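Local coordinates for glycosyl hydrolase family 2, TIM barrel domain protein (PDB 6DXU), which probably hydrolyses beta-glucuronides as a gut-bacterial beta-glucuronidase of glycoside hydrolase family 2, at residues G106-D111 and V140-A145; E201-Q206 and S227-E232; H520-S525 and Q793-R798. One frame throughout, in Å; residues are numbered along the deposited sequence.

Contact 1 (G106-D111 and V140-A145); sequences GRIVLD and VDITDA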
loop_
_atom_site.group_PDB
_atom_site.type_symbol
_atom_site.label_atom_id
_atom_site.label_comp_id
_atom_site.label_asym_id
_atom_site.label_seq_id
_atom_site.Cartn_x
_atom_site.Cartn_y
_atom_site.Cartn_z
ATOM N N GLY D 106 -5.431 17.907 31.507
ATOM C CA GLY D 106 -4.115 17.313 31.392
ATOM C C GLY D 106 -4.023 16.239 30.316
ATOM O O GLY D 106 -5.004 15.842 29.685
ATOM N N ARG D 107 -2.801 15.743 30.136
ATOM C CA ARG D 107 -2.490 14.725 29.147
ATOM C C ARG D 107 -2.222 13.408 29.848
ATOM O O ARG D 107 -1.734 13.382 30.985
ATOM C CB ARG D 107 -1.256 15.102 28.308
ATOM C CG ARG D 107 -1.266 16.520 27.762
ATOM C CD ARG D 107 -2.477 16.797 26.892
ATOM N NE ARG D 107 -2.468 16.039 25.639
ATOM C CZ ARG D 107 -3.371 16.190 24.676
ATOM N NH1 ARG D 107 -4.358 17.065 24.829
ATOM N NH2 ARG D 107 -3.298 15.468 23.565
ATOM N N ILE D 108 -2.520 12.319 29.136
ATOM C CA ILE D 108 -2.257 10.958 29.589
ATOM C C ILE D 108 -1.237 10.364 28.631
ATOM O O ILE D 108 -1.534 10.186 27.436
ATOM C CB ILE D 108 -3.538 10.103 29.575
ATOM C CG1 ILE D 108 -4.679 10.807 30.302
ATOM C CG2 ILE D 108 -3.281 8.742 30.198
ATOM C CD1 ILE D 108 -6.050 10.249 29.916
ATOM N N VAL D 109 -0.057 10.022 29.138
ATOM C CA VAL D 109 1.008 9.505 28.291
ATOM C C VAL D 109 1.431 8.141 28.820
ATOM O O VAL D 109 1.642 7.971 30.028
ATOM C CB VAL D 109 2.206 10.471 28.225
ATOM C CG1 VAL D 109 3.351 9.845 27.466
ATOM C CG2 VAL D 109 1.792 11.788 27.566
ATOM N N LEU D 110 1.570 7.179 27.913
ATOM C CA LEU D 110 2.185 5.896 28.225
ATOM C C LEU D 110 3.658 5.995 27.876
ATOM O O LEU D 110 4.006 6.278 26.729
ATOM C CB LEU D 110 1.540 4.760 27.435
ATOM C CG LEU D 110 0.068 4.448 27.689
ATOM C CD1 LEU D 110 -0.424 3.407 26.654
ATOM C CD2 LEU D 110 -0.153 3.972 29.110
ATOM N N ASP D 111 4.518 5.770 28.862
ATOM C CA ASP D 111 5.954 5.965 28.708
ATOM C C ASP D 111 6.622 4.608 28.874
ATOM O O ASP D 111 6.639 4.054 29.978
ATOM C CB ASP D 111 6.457 6.982 29.739
ATOM C CG ASP D 111 7.965 7.156 29.716
ATOM O OD1 ASP D 111 8.579 6.937 28.654
ATOM O OD2 ASP D 111 8.530 7.528 30.764
ATOM N N VAL D 140 3.591 7.330 24.057
ATOM C CA VAL D 140 2.368 7.530 23.283
ATOM C C VAL D 140 1.426 8.390 24.116
ATOM O O VAL D 140 1.070 8.008 25.235
ATOM C CB VAL D 140 1.674 6.202 22.933
ATOM C CG1 VAL D 140 0.442 6.474 22.063
ATOM C CG2 VAL D 140 2.640 5.246 22.241
ATOM N N ASP D 141 1.000 9.528 23.570
ATOM C CA ASP D 141 -0.047 10.335 24.208
ATOM C C ASP D 141 -1.394 9.710 23.858
ATOM O O ASP D 141 -1.802 9.724 22.698
ATOM C CB ASP D 141 0.016 11.784 23.721
ATOM C CG ASP D 141 -0.911 12.719 24.491
ATOM O OD1 ASP D 141 -1.988 12.280 24.922
ATOM O OD2 ASP D 141 -0.603 13.935 24.587
ATOM N N ILE D 142 -2.106 9.175 24.849
ATOM C CA ILE D 142 -3.374 8.498 24.582
ATOM C C ILE D 142 -4.566 9.348 24.993
ATOM O O ILE D 142 -5.698 8.844 25.030
ATOM C CB ILE D 142 -3.429 7.118 25.258
ATOM C CG1 ILE D 142 -3.330 7.270 26.789
ATOM C CG2 ILE D 142 -2.325 6.245 24.715
ATOM C CD1 ILE D 142 -3.613 5.955 27.585
ATOM N N THR D 143 -4.347 10.641 25.253
ATOM C CA THR D 143 -5.426 11.511 25.717
ATOM C C THR D 143 -6.637 11.450 24.792
ATOM O O THR D 143 -7.769 11.262 25.250
ATOM C CB THR D 143 -4.936 12.954 25.840
ATOM O OG1 THR D 143 -3.726 12.991 26.605
ATOM C CG2 THR D 143 -6.005 13.808 26.525
ATOM N N ASP D 144 -6.420 11.632 23.484
ATOM C CA ASP D 144 -7.552 11.725 22.557
ATOM C C ASP D 144 -8.284 10.397 22.421
ATOM O O ASP D 144 -9.521 10.366 22.378
ATOM C CB ASP D 144 -7.082 12.215 21.190
ATOM C CG ASP D 144 -6.643 13.665 21.208
ATOM O OD1 ASP D 144 -6.997 14.387 22.165
ATOM O OD2 ASP D 144 -5.925 14.084 20.275
ATOM N N ALA D 145 -7.549 9.287 22.360
ATOM C CA ALA D 145 -8.211 7.990 22.245
ATOM C C ALA D 145 -9.012 7.662 23.494
ATOM O O ALA D 145 -10.112 7.102 23.406
ATOM C CB ALA D 145 -7.187 6.888 21.976
#

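Contact 2 (E201-Q206 and S227-E232); sequences EVSFEQ and SFYNPE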
loop_
_atom_site.group_PDB
_atom_site.type_symbol
_atom_site.label_atom_id
_atom_site.label_comp_id
_atom_site.label_asym_id
_atom_site.label_seq_id
_atom_site.Cartn_x
_atom_site.Cartn_y
_atom_site.Cartn_z
ATOM N N GLU D 201 -1.197 20.844 30.935
ATOM C CA GLU D 201 -1.288 21.301 29.546
ATOM C C GLU D 201 0.086 21.513 28.927
ATOM O O GLU D 201 0.322 21.128 27.777
ATOM C CB GLU D 201 -2.096 22.596 29.472
ATOM C CG GLU D 201 -3.589 22.389 29.593
ATOM C CD GLU D 201 -4.349 23.711 29.653
ATOM O OE1 GLU D 201 -5.433 23.788 29.043
ATOM O OE2 GLU D 201 -3.846 24.676 30.276
ATOM N N VAL D 202 0.999 22.141 29.660
ATOM C CA VAL D 202 2.313 22.484 29.128
ATOM C C VAL D 202 3.354 21.728 29.926
ATOM O O VAL D 202 3.410 21.862 31.153
ATOM C CB VAL D 202 2.585 23.995 29.189
ATOM C CG1 VAL D 202 3.942 24.295 28.562
ATOM C CG2 VAL D 202 1.482 24.768 28.484
ATOM N N SER D 203 4.197 20.966 29.234
ATOM C CA SER D 203 5.256 20.221 29.898
ATOM C C SER D 203 6.493 20.245 29.007
ATOM O O SER D 203 6.531 20.919 27.971
ATOM C CB SER D 203 4.808 18.790 30.220
ATOM O OG SER D 203 4.404 18.106 29.050
ATOM N N PHE D 204 7.518 19.514 29.429
ATOM C CA PHE D 204 8.781 19.436 28.710
ATOM C C PHE D 204 8.850 18.099 27.982
ATOM O O PHE D 204 8.735 17.038 28.606
ATOM C CB PHE D 204 9.959 19.588 29.672
ATOM C CG PHE D 204 9.954 20.890 30.445
ATOM C CD1 PHE D 204 9.630 20.913 31.796
ATOM C CD2 PHE D 204 10.274 22.079 29.820
ATOM C CE1 PHE D 204 9.618 22.108 32.509
ATOM C CE2 PHE D 204 10.269 23.270 30.517
ATOM C CZ PHE D 204 9.941 23.285 31.871
ATOM N N GLU D 205 9.031 18.158 26.663
ATOM C CA GLU D 205 9.240 16.962 25.858
ATOM C C GLU D 205 10.683 16.480 25.918
ATOM O O GLU D 205 10.936 15.270 25.948
ATOM C CB GLU D 205 8.841 17.246 24.404
ATOM C CG GLU D 205 9.043 16.075 23.464
ATOM C CD GLU D 205 8.434 16.310 22.092
ATOM O OE1 GLU D 205 8.175 17.481 21.740
ATOM O OE2 GLU D 205 8.237 15.320 21.355
ATOM N N GLN D 206 11.637 17.409 25.926
ATOM C CA GLN D 206 13.058 17.102 26.017
ATOM C C GLN D 206 13.710 18.159 26.896
ATOM O O GLN D 206 13.352 19.338 26.812
ATOM C CB GLN D 206 13.759 17.161 24.641
ATOM C CG GLN D 206 13.255 16.263 23.509
ATOM C CD GLN D 206 13.675 14.825 23.659
ATOM O OE1 GLN D 206 14.545 14.506 24.480
ATOM N NE2 GLN D 206 13.092 13.943 22.843
ATOM N N SER D 227 12.594 21.314 24.727
ATOM C CA SER D 227 11.497 21.264 23.767
ATOM C C SER D 227 10.202 21.146 24.555
ATOM O O SER D 227 10.084 20.277 25.423
ATOM C CB SER D 227 11.641 20.071 22.816
ATOM O OG SER D 227 12.816 20.185 22.030
ATOM N N PHE D 228 9.246 22.021 24.276
ATOM C CA PHE D 228 7.982 21.999 25.003
ATOM C C PHE D 228 6.993 21.039 24.368
ATOM O O PHE D 228 6.963 20.864 23.148
ATOM C CB PHE D 228 7.357 23.392 25.051
ATOM C CG PHE D 228 8.048 24.317 26.004
ATOM C CD1 PHE D 228 7.685 24.344 27.342
ATOM C CD2 PHE D 228 9.074 25.144 25.564
ATOM C CE1 PHE D 228 8.329 25.182 28.225
ATOM C CE2 PHE D 228 9.717 25.990 26.442
ATOM C CZ PHE D 228 9.345 26.003 27.776
ATOM N N TYR D 229 6.166 20.432 25.214
ATOM C CA TYR D 229 5.001 19.681 24.772
ATOM C C TYR D 229 3.785 20.527 25.119
ATOM O O TYR D 229 3.520 20.787 26.295
ATOM C CB TYR D 229 4.947 18.299 25.424
ATOM C CG TYR D 229 3.885 17.419 24.808
ATOM C CD1 TYR D 229 3.841 17.219 23.430
ATOM C CD2 TYR D 229 2.928 16.797 25.593
ATOM C CE1 TYR D 229 2.860 16.414 22.850
ATOM C CE2 TYR D 229 1.954 15.984 25.028
ATOM C CZ TYR D 229 1.923 15.799 23.655
ATOM O OH TYR D 229 0.947 15.001 23.084
ATOM N N ASN D 230 3.084 21.002 24.096
ATOM C CA ASN D 230 2.060 22.026 24.270
ATOM C C ASN D 230 0.919 21.782 23.280
ATOM O O ASN D 230 0.660 22.613 22.394
ATOM C CB ASN D 230 2.695 23.411 24.089
ATOM C CG ASN D 230 1.726 24.555 24.326
ATOM O OD1 ASN D 230 0.586 24.364 24.760
ATOM N ND2 ASN D 230 2.186 25.772 24.031
ATOM N N PRO D 231 0.203 20.660 23.409
ATOM C CA PRO D 231 -0.854 20.345 22.433
ATOM C C PRO D 231 -2.035 21.304 22.473
ATOM O O PRO D 231 -2.774 21.374 21.486
ATOM C CB PRO D 231 -1.279 18.912 22.810
ATOM C CG PRO D 231 -0.872 18.752 24.248
ATOM C CD PRO D 231 0.363 19.602 24.430
ATOM N N GLU D 232 -2.251 22.030 23.573
ATOM C CA GLU D 232 -3.339 22.998 23.652
ATOM C C GLU D 232 -2.962 24.370 23.128
ATOM O O GLU D 232 -3.812 25.262 23.139
ATOM C CB GLU D 232 -3.849 23.160 25.087
ATOM C CG GLU D 232 -4.486 21.926 25.669
ATOM C CD GLU D 232 -5.794 21.543 24.990
ATOM O OE1 GLU D 232 -6.444 22.411 24.352
ATOM O OE2 GLU D 232 -6.175 20.360 25.107
HETATM O O HOH W 1 -0.832 22.561 25.759
HETATM O O HOH W 2 8.168 19.879 20.798
#

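Contact 3 (H520-S525 and Q793-R798); sequences HARRHS and QAYNGR. With BCN (bicine), chain L.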
loop_
_atom_site.group_PDB
_atom_site.type_symbol
_atom_site.label_atom_id
_atom_site.label_comp_id
_atom_site.label_asym_id
_atom_site.label_seq_id
_atom_site.Cartn_x
_atom_site.Cartn_y
_atom_site.Cartn_z
ATOM N N HIS D 520 31.945 -22.847 35.153
ATOM C CA HIS D 520 30.779 -23.506 35.731
ATOM C C HIS D 520 30.853 -23.330 37.236
ATOM O O HIS D 520 31.695 -23.952 37.892
ATOM C CB HIS D 520 30.817 -24.975 35.313
ATOM C CG HIS D 520 29.558 -25.750 35.581
ATOM N ND1 HIS D 520 28.295 -25.228 35.399
ATOM C CD2 HIS D 520 29.379 -27.042 35.953
ATOM C CE1 HIS D 520 27.393 -26.154 35.677
ATOM N NE2 HIS D 520 28.025 -27.261 36.029
ATOM N N ALA D 521 30.021 -22.436 37.776
ATOM C CA ALA D 521 30.138 -22.052 39.176
ATOM C C ALA D 521 30.057 -23.280 40.068
ATOM O O ALA D 521 29.180 -24.129 39.886
ATOM C CB ALA D 521 29.044 -21.060 39.570
ATOM N N ARG D 522 30.985 -23.371 41.021
ATOM C CA ARG D 522 31.152 -24.432 42.010
ATOM C C ARG D 522 31.977 -25.578 41.447
ATOM O O ARG D 522 32.196 -26.563 42.164
ATOM C CB ARG D 522 29.821 -24.983 42.561
ATOM C CG ARG D 522 28.958 -23.908 43.210
ATOM C CD ARG D 522 27.573 -24.405 43.642
ATOM N NE ARG D 522 26.902 -23.348 44.400
ATOM C CZ ARG D 522 27.084 -23.144 45.708
ATOM N NH1 ARG D 522 27.893 -23.929 46.413
ATOM N NH2 ARG D 522 26.459 -22.147 46.319
ATOM N N ARG D 523 32.450 -25.498 40.205
ATOM C CA ARG D 523 33.370 -26.511 39.701
ATOM C C ARG D 523 34.805 -26.055 39.906
ATOM O O ARG D 523 35.165 -24.931 39.538
ATOM C CB ARG D 523 33.130 -26.805 38.226
ATOM C CG ARG D 523 34.089 -27.838 37.651
ATOM C CD ARG D 523 33.870 -28.023 36.152
ATOM N NE ARG D 523 32.666 -28.801 35.852
ATOM C CZ ARG D 523 32.100 -28.869 34.652
ATOM N NH1 ARG D 523 32.616 -28.190 33.627
ATOM N NH2 ARG D 523 31.006 -29.608 34.468
ATOM N N HIS D 524 35.621 -26.926 40.494
ATOM C CA HIS D 524 36.996 -26.591 40.809
ATOM C C HIS D 524 37.906 -27.713 40.331
ATOM O O HIS D 524 37.448 -28.785 39.914
ATOM C CB HIS D 524 37.152 -26.301 42.307
ATOM C CG HIS D 524 36.191 -25.266 42.810
ATOM N ND1 HIS D 524 36.444 -23.912 42.732
ATOM C CD2 HIS D 524 34.969 -25.389 43.385
ATOM C CE1 HIS D 524 35.422 -23.246 43.243
ATOM N NE2 HIS D 524 34.516 -24.118 43.650
ATOM N N SER D 525 39.213 -27.456 40.367
ATOM C CA SER D 525 40.169 -28.419 39.838
ATOM C C SER D 525 41.465 -28.350 40.626
ATOM O O SER D 525 41.933 -27.262 40.970
ATOM C CB SER D 525 40.463 -28.170 38.353
ATOM O OG SER D 525 41.381 -29.124 37.828
ATOM N N GLN D 793 25.514 -30.163 34.123
ATOM C CA GLN D 793 26.724 -30.959 34.292
ATOM C C GLN D 793 27.137 -30.936 35.754
ATOM O O GLN D 793 26.974 -29.925 36.441
ATOM C CB GLN D 793 27.867 -30.421 33.423
ATOM C CG GLN D 793 27.789 -30.778 31.949
ATOM C CD GLN D 793 28.998 -30.264 31.182
ATOM O OE1 GLN D 793 30.033 -29.983 31.780
ATOM N NE2 GLN D 793 28.865 -30.108 29.859
ATOM N N ALA D 794 27.642 -32.067 36.243
ATOM C CA ALA D 794 28.093 -32.125 37.625
ATOM C C ALA D 794 29.270 -31.177 37.843
ATOM O O ALA D 794 30.049 -30.896 36.929
ATOM C CB ALA D 794 28.504 -33.556 37.994
ATOM N N TYR D 795 29.385 -30.673 39.061
ATOM C CA TYR D 795 30.568 -29.933 39.490
ATOM C C TYR D 795 31.275 -30.780 40.543
ATOM O O TYR D 795 30.767 -30.947 41.655
ATOM C CB TYR D 795 30.221 -28.539 40.006
ATOM C CG TYR D 795 28.866 -28.391 40.661
ATOM C CD1 TYR D 795 27.696 -28.195 39.900
ATOM C CD2 TYR D 795 28.755 -28.411 42.031
ATOM C CE1 TYR D 795 26.452 -28.043 40.533
ATOM C CE2 TYR D 795 27.549 -28.265 42.652
ATOM C CZ TYR D 795 26.402 -28.085 41.907
ATOM O OH TYR D 795 25.190 -27.937 42.539
ATOM N N ASN D 796 32.427 -31.336 40.165
ATOM C CA ASN D 796 33.192 -32.252 41.013
ATOM C C ASN D 796 32.321 -33.407 41.512
ATOM O O ASN D 796 32.338 -33.788 42.690
ATOM C CB ASN D 796 33.850 -31.493 42.160
ATOM C CG ASN D 796 34.808 -30.428 41.649
ATOM O OD1 ASN D 796 34.599 -29.240 41.857
ATOM N ND2 ASN D 796 35.853 -30.861 40.953
ATOM N N GLY D 797 31.572 -33.977 40.577
ATOM C CA GLY D 797 30.735 -35.125 40.845
ATOM C C GLY D 797 29.461 -34.844 41.603
ATOM O O GLY D 797 28.756 -35.796 41.962
ATOM N N ARG D 798 29.132 -33.582 41.866
ATOM C CA ARG D 798 27.936 -33.276 42.637
ATOM C C ARG D 798 27.015 -32.335 41.863
ATOM O O ARG D 798 27.429 -31.645 40.927
ATOM C CB ARG D 798 28.296 -32.722 44.010
ATOM C CG ARG D 798 28.223 -31.261 44.163
ATOM C CD ARG D 798 28.665 -30.916 45.587
ATOM N NE ARG D 798 28.997 -29.499 45.705
ATOM C CZ ARG D 798 30.109 -28.969 45.210
ATOM N NH1 ARG D 798 30.988 -29.746 44.562
ATOM N NH2 ARG D 798 30.337 -27.667 45.350
HETATM N N1 BCN L . 32.369 -28.343 27.996
HETATM C C1 BCN L . 32.887 -29.494 27.281
HETATM C C2 BCN L . 32.212 -30.755 27.815
HETATM O O21 BCN L . 31.547 -30.696 28.881
HETATM O O22 BCN L . 32.324 -31.847 27.194
HETATM C C3 BCN L . 33.428 -27.829 28.858
HETATM C C4 BCN L . 33.579 -28.679 30.123
HETATM O O4 BCN L . 32.342 -28.796 30.773
HETATM C C5 BCN L . 32.036 -27.303 27.023
HETATM C C6 BCN L . 30.543 -27.327 26.699
HETATM O O6 BCN L . 29.865 -27.979 27.741
HETATM O O HOH W 3 33.317 -28.527 44.065
HETATM O O HOH W 4 33.108 -31.227 37.413
#

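Contact 1 (G106-D111 and V140-A145)
The chain of Arg-107 bends twice, at chi2 and at chi3 (-68°), and these kinks turn its guanidinium side-on to the carboxylate of Asp-141, whose CG is anti to the backbone N (chi1 -172°). Both nitrogens close on one oxygen: Arg-107 NE lies 3.0 Å from Asp-141 OD2 and approaches on the syn lone pair, while Arg-107 NH2, at 3.3 Å from the same Asp-141 OD2, comes from above the carboxylate plane. OD2 lies in the guanidinium plane, yet the two flat groups stand 75° apart. Tyr-229 OH, from the next domain, lies very close to OD2 and probably bonds to it. Asp-141 OD1 serves the helix start instead, accepting from Thr-143 N at 2.9 Å in an Asx turn and from the Thr-143 hydroxyl on its syn lone pair. With its proton so committed, Thr-143 OG1 accepts an almost straight bond from Ile-108 N at 2.9 Å, and Thr-143 CB covers one face of the guanidinium near its rim.

The example illustrates how one strand of an antiparallel pair can run on into a helix, with Ile-142 at the N-cap. Leu-110 and Val-140 form a hydrogen-bonded pair, Val-109 and Asp-141 a non-hydrogen-bonded one; beyond them Ile-142 N still reaches Ile-108 O (2.8 Å) as the chain enters helix 143-150. This is the edge of one sheet of the beta-sandwich in the family 2 sugar-binding domain. In place of Asp-141, an alanine here would probably leave the Arg-107 guanidinium without its close charged mate and the Thr-143 amide and hydroxyl without their acceptor at the helix start. On the face carrying Leu-110 and Val-140, Ile-142 CG1 meets Ile-108 CG2 at 3.7 Å and its CG2 touches Leu-110 CD1 at 3.9 Å. Val-121, Val-123 and Val-128 of the opposing sheet cover this apolar group.

Contact 2 (E201-Q206 and S227-E232)
Two antiparallel strands pair through Ser-203 and Tyr-229, with Ser-203 N 3.0 Å from Tyr-229 O, and then slip by one residue at a classic beta bulge, where Ser-227 O accepts from Glu-205 N (2.7 Å) and Gln-206 N (3.3 Å). Such a bulge accommodates an extra residue in one strand, here as the chain turns a corner at Glu-205. The Phe-204 and Phe-228 side chains leave a diverging pair yet come to lie side by side, their rings oblique, planes 38° apart, with Phe-204 CE2 3.6 Å from Phe-228 CE1. Val-202 CG1 extends this apolar patch, lying 3.9 Å from Phe-228 CD1. On the other face Tyr-229 CG, anti to its amide N (chi1 -170°), swings the ring out so that its edge meets Ser-203 OG, and Pro-231 CD sits over the ring's centre. Where the strands part, a water takes over: it donates to Glu-201 O and Asn-230 OD1 and accepts from Glu-232 N, 2.7 Å away, while Asn-230 ND2 donates to Pro-261 O. A second water joins Glu-205 OE1 to Phe-228 O. The two segments are the open ends of the hairpin 203-213 and 219-229, in the family 2 domain that is typically an immunoglobulin-like beta-sandwich. Phe-228 leans on Pro-261, while Val-202 and Phe-204 pack against Val-292 and Leu-290 of strand 286-294, and Ser-203 touches Phe-299 of strand 297-305.

Contact 3 (H520-S525 and Q793-R798)
Arg-522 runs alongside the Tyr-795 ring, its CB 3.6 Å from Tyr-795 CD2 and its CD near CE2, so that aliphatic chain and ring point the same way. Tyr-795 is held from other sides too: its edge is directed at the face of His-520 in an offset edge-to-face pair, planes 71° apart, and the ring edge at Tyr-795 CD2 meets the centre of one face of the Arg-798 guanidinium. His-520 in turn donates from NE2 to Gln-793 O at 2.9 Å, meeting that carbonyl from above its plane.

Two tight turns are thereby docked, type II from His-520 to Arg-523 and type I' from Tyr-795 to Arg-798. The first belongs to a loop of the TIM-barrel domain, the second to C-terminal domain 5, and the case illustrates how a domain far along the sequence can supply part of a pocket, here a bicine site lined by residues of both.

Arg-523 carries much of this junction. A bend at chi3 (-75°) brings its NH2 to two acceptors at once, Gln-793 OE1 at 2.9 Å, on an in-plane lone pair, and Ala-794 O at 2.9 Å. The guanidinium and the Gln-793 amide are nearly coplanar, and His-520 CD2 covers the rim of one guanidinium face. Arg-523 NH1 then binds bicine O4 (2.9 Å) and also Asp-562 O, while Gln-793 NE2 makes weak bonds to bicine O21 and O6. Farther along, Asn-796 grips the backbone of His-524 with both ends of its amide: OD1 accepts from His-524 N, and ND2 donates to His-524 O at 2.8 Å.

Overall arrangement
The three contacts follow one another along the chain and sample several domains of this family 2 enzyme. Contacts 1 and 2 are neighbours, their centres 12 Å apart, and they touch, for example where Pro-231 packs on Arg-107, so the sugar-binding domain and the next beta-sandwich are joined directly. Contact 3 lies on the opposite side of the chain's centre, with centres about 53 Å from contact 1 and 58 Å from contact 2. It joins the TIM barrel to the C-terminal domain beside a bicine pocket. Interdomain packing is thus seen on opposite sides of the chain's centre, between contacts 1 and 2 and within contact 3, but only contact 3 borders that pocket.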